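Local coordinates for protein putative Zn-dependent Alcohol Dehydrogenase (PDB 3IV6) that binds S-adenosylmethionine through a Rossmann-like domain and is probably a methyltransferase, although it is named as a putative zinc-dependent alcohol dehydrogenase, at residues A[159-165]-A[188-192]; A[236-242]-A[253-259]. All coordinates share one frame; numbering follows the deposited sequence.

The two contacts belong to different parts of the chain: their centres are 37 Å apart, and their nearest atoms are separated by about 20 Å. Contact 1 joins two helices in the region between sheet strands 143-149 and 237-244, far from the cofactor; its aliphatic centre is buried, and a tyrosine-arginine stack lies at its margin. Contact 2 is the hairpin that finishes the main sheet, with backbone hydrogen bonds, an apolar face against helices and a polar face carrying a carboxylate. Contact 1 thus rests on packing and the stack, without hydrogen bonds between its segments, whereas contact 2 is built on strand pairing, and they share no helix or strand.

Contact 1 of 2, residues A[159-165]-A[188-192]; sequences LIEYGEQ and VLDRA
The guanidinium of Arg191 lies flat on one face of the Tyr162 ring, with the two planes only 14° apart and their centres separated by 4.1 Å. The stack is offset: Arg191 CZ sits over the CB-CG end of the tyrosine, which makes this an off-centre cation-pi contact. Arg191 reaches that place with CG anti to its backbone N (chi1 -166°) and a chain bent at the next two torsions, while its CG packs 3.4 Å from Tyr162 CD2. At the edge of the same guanidinium, Gln165 OE1 comes within 3.0 Å of Arg191 NH2, but the angle is too poor for a hydrogen bond. The tyrosine hydroxyl is held from its own helix, by a hydrogen bond to Lys158 NZ.

Deeper in, the contact is aliphatic. Val188 points its two methyls at the turn around Tyr162: CG1 meets Tyr162 CB at 3.7 Å, and CG2 lies 3.5 Å from Tyr162 O. One branch of Leu159 adds to this, its CD2 touching Ala192 CB at 4.0 Å and Leu189 CD1 at 4.2 Å.

The short helical segments run roughly antiparallel, at 135°, with axes 9.2 Å apart. Around them, Leu159 also packs on Phe180 of strand 179-181 and on Phe182, and Leu189 carries the contact on to Leu205 and Tyr208 of helix 201-210.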
# COMPACT_ATOMS: atom_id res chain seq x y z
N LEU A 159 7.67 -17.01 -10.01
CA LEU A 159 8.48 -16.13 -10.85
C LEU A 159 9.97 -16.53 -10.88
O LEU A 159 10.58 -16.60 -11.96
CB LEU A 159 8.36 -14.67 -10.42
CG LEU A 159 7.11 -13.91 -10.86
CD1 LEU A 159 7.10 -12.54 -10.21
CD2 LEU A 159 7.02 -13.78 -12.36
N ILE A 160 10.55 -16.75 -9.71
CA ILE A 160 11.92 -17.26 -9.64
C ILE A 160 12.05 -18.58 -10.45
O ILE A 160 12.93 -18.71 -11.30
CB ILE A 160 12.40 -17.49 -8.16
CG1 ILE A 160 12.05 -16.31 -7.23
CG2 ILE A 160 13.85 -17.84 -8.09
CD1 ILE A 160 12.52 -14.97 -7.70
N GLU A 161 11.17 -19.54 -10.18
CA GLU A 161 11.27 -20.88 -10.76
C GLU A 161 11.20 -20.80 -12.28
O GLU A 161 12.16 -21.17 -12.96
CB GLU A 161 10.15 -21.79 -10.20
CG GLU A 161 9.91 -23.16 -10.89
CD GLU A 161 8.87 -24.06 -10.16
OE1 GLU A 161 8.30 -24.96 -10.82
OE2 GLU A 161 8.63 -23.87 -8.93
N TYR A 162 10.08 -20.29 -12.79
CA TYR A 162 9.75 -20.28 -14.22
C TYR A 162 10.58 -19.27 -15.04
O TYR A 162 10.51 -19.23 -16.28
CB TYR A 162 8.24 -20.04 -14.41
CG TYR A 162 7.30 -21.08 -13.79
CD1 TYR A 162 7.77 -22.31 -13.33
CD2 TYR A 162 5.94 -20.83 -13.68
CE1 TYR A 162 6.93 -23.23 -12.79
CE2 TYR A 162 5.07 -21.76 -13.14
CZ TYR A 162 5.57 -22.96 -12.69
OH TYR A 162 4.72 -23.90 -12.14
N GLY A 163 11.37 -18.47 -14.34
CA GLY A 163 12.22 -17.49 -14.98
C GLY A 163 13.67 -17.92 -14.96
O GLY A 163 14.49 -17.41 -15.72
N GLU A 164 13.98 -18.85 -14.06
CA GLU A 164 15.26 -19.54 -14.00
C GLU A 164 15.35 -20.56 -15.15
O GLU A 164 16.30 -20.57 -15.94
CB GLU A 164 15.36 -20.28 -12.68
CG GLU A 164 16.75 -20.66 -12.27
CD GLU A 164 17.46 -19.53 -11.56
OE1 GLU A 164 18.32 -18.88 -12.21
OE2 GLU A 164 17.16 -19.29 -10.36
N GLN A 165 14.35 -21.43 -15.22
CA GLN A 165 14.26 -22.42 -16.27
C GLN A 165 14.35 -21.75 -17.63
O GLN A 165 14.76 -22.35 -18.61
CB GLN A 165 12.93 -23.16 -16.18
CG GLN A 165 12.84 -24.14 -15.02
CD GLN A 165 11.46 -24.76 -14.90
OE1 GLN A 165 10.56 -24.46 -15.69
NE2 GLN A 165 11.28 -25.62 -13.91
N VAL A 188 6.75 -15.43 -18.72
CA VAL A 188 6.86 -16.08 -17.42
C VAL A 188 5.75 -15.62 -16.48
O VAL A 188 5.25 -16.41 -15.67
CB VAL A 188 8.22 -15.79 -16.76
CG1 VAL A 188 8.32 -16.49 -15.42
CG2 VAL A 188 9.36 -16.23 -17.68
N LEU A 189 5.37 -14.36 -16.60
CA LEU A 189 4.30 -13.80 -15.77
C LEU A 189 3.03 -14.63 -15.88
O LEU A 189 2.49 -15.10 -14.87
CB LEU A 189 4.02 -12.35 -16.16
CG LEU A 189 3.15 -11.54 -15.20
CD1 LEU A 189 3.72 -11.58 -13.79
CD2 LEU A 189 3.00 -10.11 -15.69
N ASP A 190 2.55 -14.81 -17.11
CA ASP A 190 1.35 -15.60 -17.35
C ASP A 190 1.40 -16.92 -16.59
O ASP A 190 0.41 -17.34 -15.99
CB ASP A 190 1.18 -15.86 -18.85
CG ASP A 190 1.15 -14.58 -19.66
OD1 ASP A 190 1.90 -13.64 -19.32
OD2 ASP A 190 0.39 -14.51 -20.65
N ARG A 191 2.56 -17.58 -16.63
CA ARG A 191 2.69 -18.93 -16.11
C ARG A 191 2.66 -18.94 -14.58
O ARG A 191 2.34 -19.96 -13.96
CB ARG A 191 3.97 -19.58 -16.62
CG ARG A 191 4.03 -21.09 -16.42
CD ARG A 191 4.81 -21.76 -17.54
NE ARG A 191 5.98 -22.47 -17.04
CZ ARG A 191 7.24 -22.11 -17.28
NH1 ARG A 191 7.49 -21.04 -18.02
NH2 ARG A 191 8.24 -22.82 -16.78
N ALA A 192 3.00 -17.81 -13.99
CA ALA A 192 3.26 -17.74 -12.55
C ALA A 192 2.04 -17.23 -11.79
O ALA A 192 1.95 -17.38 -10.57
CB ALA A 192 4.47 -16.86 -12.27

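Contact 2 of 2, residues A[236-242]-A[253-259]; sequences YVTLEKA and LYQFSRR
Thr238 and Ser257 form a hydrogen-bonded pair in the antiparallel hairpin that closes the seven-stranded sheet, whose 3-2-1-4-5-7-6 order is that of class I methyltransferases. Backbone bonds come first: Thr238 N gives to Ser257 O at 2.7 Å, and Ser257 N returns a bond to Thr238 O. Further along, the register slips by one at a classic beta bulge, where Glu240 and Lys241 both face Gln255. Lys241 N binds Gln255 O, Glu240 N adds a weak bond to the same oxygen, and Gln255 N meets Lys241 O at 2.9 Å.

The apolar face carries Val237, Leu239, Ala242, Tyr254 and Phe256. Leu239 CD1 lies at the edge of the Tyr254 ring, 4.0 Å from Tyr254 CB, while Val237 CG1 meets Phe256 CD1 at 4.2 Å. Helix 125-139 covers Val237 and Phe256 through Leu136; helix 219-226 packs on Leu239 and Tyr254. Strand 251-258 also pairs with strand 143-149, leaving 237-244 outermost.

Thr238, Lys241, Gln255 and Ser257 line the other face. Glu240, with CG anti to the carbonyl carbon (chi1 -62°) and an extended chain, carries its carboxylate there. OE2 forms a salt bridge with Arg259 NH1 at 3.1 Å, its hydrogen bond weak; Arg259 NE is bound to Ser141 O. Glu240 OE1 takes a nearly straight bond from Gln255 NE2 at 2.9 Å and 169°, with the carboxylate and amide planes 85° apart.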
# COMPACT_ATOMS: atom_id res chain seq x y z
N TYR A 236 14.17 13.57 12.61
CA TYR A 236 14.47 12.16 12.77
C TYR A 236 13.27 11.33 13.19
O TYR A 236 12.46 11.73 14.05
CB TYR A 236 15.65 11.97 13.71
CG TYR A 236 16.98 12.35 13.09
CD1 TYR A 236 17.52 11.61 12.04
CD2 TYR A 236 17.71 13.45 13.55
CE1 TYR A 236 18.74 11.94 11.46
CE2 TYR A 236 18.93 13.79 12.98
CZ TYR A 236 19.44 13.04 11.93
OH TYR A 236 20.66 13.36 11.34
N VAL A 237 13.18 10.16 12.57
CA VAL A 237 12.05 9.24 12.69
C VAL A 237 12.24 8.22 13.80
O VAL A 237 13.35 7.79 14.08
CB VAL A 237 11.90 8.49 11.36
CG1 VAL A 237 11.03 7.27 11.50
CG2 VAL A 237 11.41 9.45 10.27
N THR A 238 11.15 7.81 14.42
CA THR A 238 11.21 6.95 15.60
C THR A 238 10.31 5.75 15.39
O THR A 238 9.11 5.90 15.20
CB THR A 238 10.70 7.71 16.83
OG1 THR A 238 11.51 8.88 17.04
CG2 THR A 238 10.65 6.82 18.07
N LEU A 239 10.84 4.55 15.43
CA LEU A 239 9.95 3.41 15.34
C LEU A 239 9.42 3.02 16.74
O LEU A 239 10.14 2.42 17.55
CB LEU A 239 10.61 2.24 14.62
CG LEU A 239 9.74 0.99 14.53
CD1 LEU A 239 8.42 1.20 13.78
CD2 LEU A 239 10.50 -0.20 13.97
N GLU A 240 8.17 3.38 17.00
CA GLU A 240 7.54 3.14 18.29
C GLU A 240 7.19 1.70 18.51
O GLU A 240 7.28 1.19 19.63
CB GLU A 240 6.28 3.97 18.39
CG GLU A 240 6.59 5.47 18.31
CD GLU A 240 5.39 6.36 18.16
OE1 GLU A 240 4.27 5.95 18.48
OE2 GLU A 240 5.57 7.48 17.72
N LYS A 241 6.76 1.02 17.46
CA LYS A 241 6.53 -0.42 17.59
C LYS A 241 6.33 -1.12 16.28
O LYS A 241 6.22 -0.49 15.23
CB LYS A 241 5.43 -0.76 18.62
CG LYS A 241 4.02 -0.35 18.28
CD LYS A 241 3.06 -0.86 19.34
CE LYS A 241 1.63 -0.43 19.08
NZ LYS A 241 0.64 -1.22 19.90
N ALA A 242 6.28 -2.44 16.37
CA ALA A 242 6.23 -3.28 15.19
C ALA A 242 5.58 -4.58 15.59
O ALA A 242 6.14 -5.33 16.35
CB ALA A 242 7.61 -3.52 14.67
N LEU A 253 3.09 -4.85 11.16
CA LEU A 253 2.57 -3.49 11.24
C LEU A 253 3.52 -2.58 12.01
O LEU A 253 3.96 -2.92 13.11
CB LEU A 253 1.19 -3.48 11.89
CG LEU A 253 0.62 -2.11 12.26
CD1 LEU A 253 0.64 -1.17 11.06
CD2 LEU A 253 -0.79 -2.24 12.83
N TYR A 254 3.83 -1.42 11.43
CA TYR A 254 4.87 -0.55 11.97
C TYR A 254 4.27 0.77 12.32
O TYR A 254 3.64 1.39 11.45
CB TYR A 254 5.96 -0.24 10.94
CG TYR A 254 6.69 -1.45 10.50
CD1 TYR A 254 7.95 -1.75 11.03
CD2 TYR A 254 6.13 -2.33 9.59
CE1 TYR A 254 8.64 -2.88 10.64
CE2 TYR A 254 6.81 -3.49 9.18
CZ TYR A 254 8.08 -3.76 9.72
OH TYR A 254 8.78 -4.89 9.37
N GLN A 255 4.49 1.20 13.56
CA GLN A 255 3.98 2.47 14.06
C GLN A 255 5.19 3.37 14.27
O GLN A 255 6.13 3.03 14.98
CB GLN A 255 3.19 2.26 15.35
CG GLN A 255 2.86 3.54 16.11
CD GLN A 255 1.91 3.29 17.26
OE1 GLN A 255 0.96 2.53 17.13
NE2 GLN A 255 2.18 3.91 18.41
N PHE A 256 5.17 4.52 13.62
CA PHE A 256 6.31 5.43 13.66
C PHE A 256 5.90 6.91 13.58
O PHE A 256 4.77 7.26 13.22
CB PHE A 256 7.36 5.09 12.59
CG PHE A 256 6.86 5.15 11.14
CD1 PHE A 256 7.12 6.27 10.34
CD2 PHE A 256 6.16 4.09 10.55
CE1 PHE A 256 6.70 6.34 8.98
CE2 PHE A 256 5.73 4.17 9.21
CZ PHE A 256 6.02 5.29 8.44
N SER A 257 6.85 7.77 13.88
CA SER A 257 6.55 9.19 13.97
C SER A 257 7.86 9.93 13.92
O SER A 257 8.92 9.29 13.98
CB SER A 257 5.87 9.46 15.29
OG SER A 257 6.74 9.00 16.30
N ARG A 258 7.81 11.26 13.77
CA ARG A 258 8.99 12.07 13.95
C ARG A 258 8.57 13.28 14.74
O ARG A 258 7.65 13.99 14.33
CB ARG A 258 9.67 12.46 12.62
CG ARG A 258 8.85 13.34 11.73
CD ARG A 258 9.69 14.39 11.10
NE ARG A 258 9.61 14.37 9.63
CZ ARG A 258 8.62 14.91 8.91
NH1 ARG A 258 8.68 14.84 7.58
NH2 ARG A 258 7.58 15.50 9.51
N ARG A 259 9.21 13.53 15.87
CA ARG A 259 8.87 14.70 16.67
C ARG A 259 10.14 15.36 17.18
O ARG A 259 11.20 14.73 17.16
CB ARG A 259 7.94 14.33 17.83
CG ARG A 259 6.74 13.44 17.46
CD ARG A 259 5.88 13.06 18.69
NE ARG A 259 4.63 12.40 18.33
CZ ARG A 259 4.37 11.10 18.49
NH1 ARG A 259 5.30 10.30 19.01
NH2 ARG A 259 3.20 10.58 18.13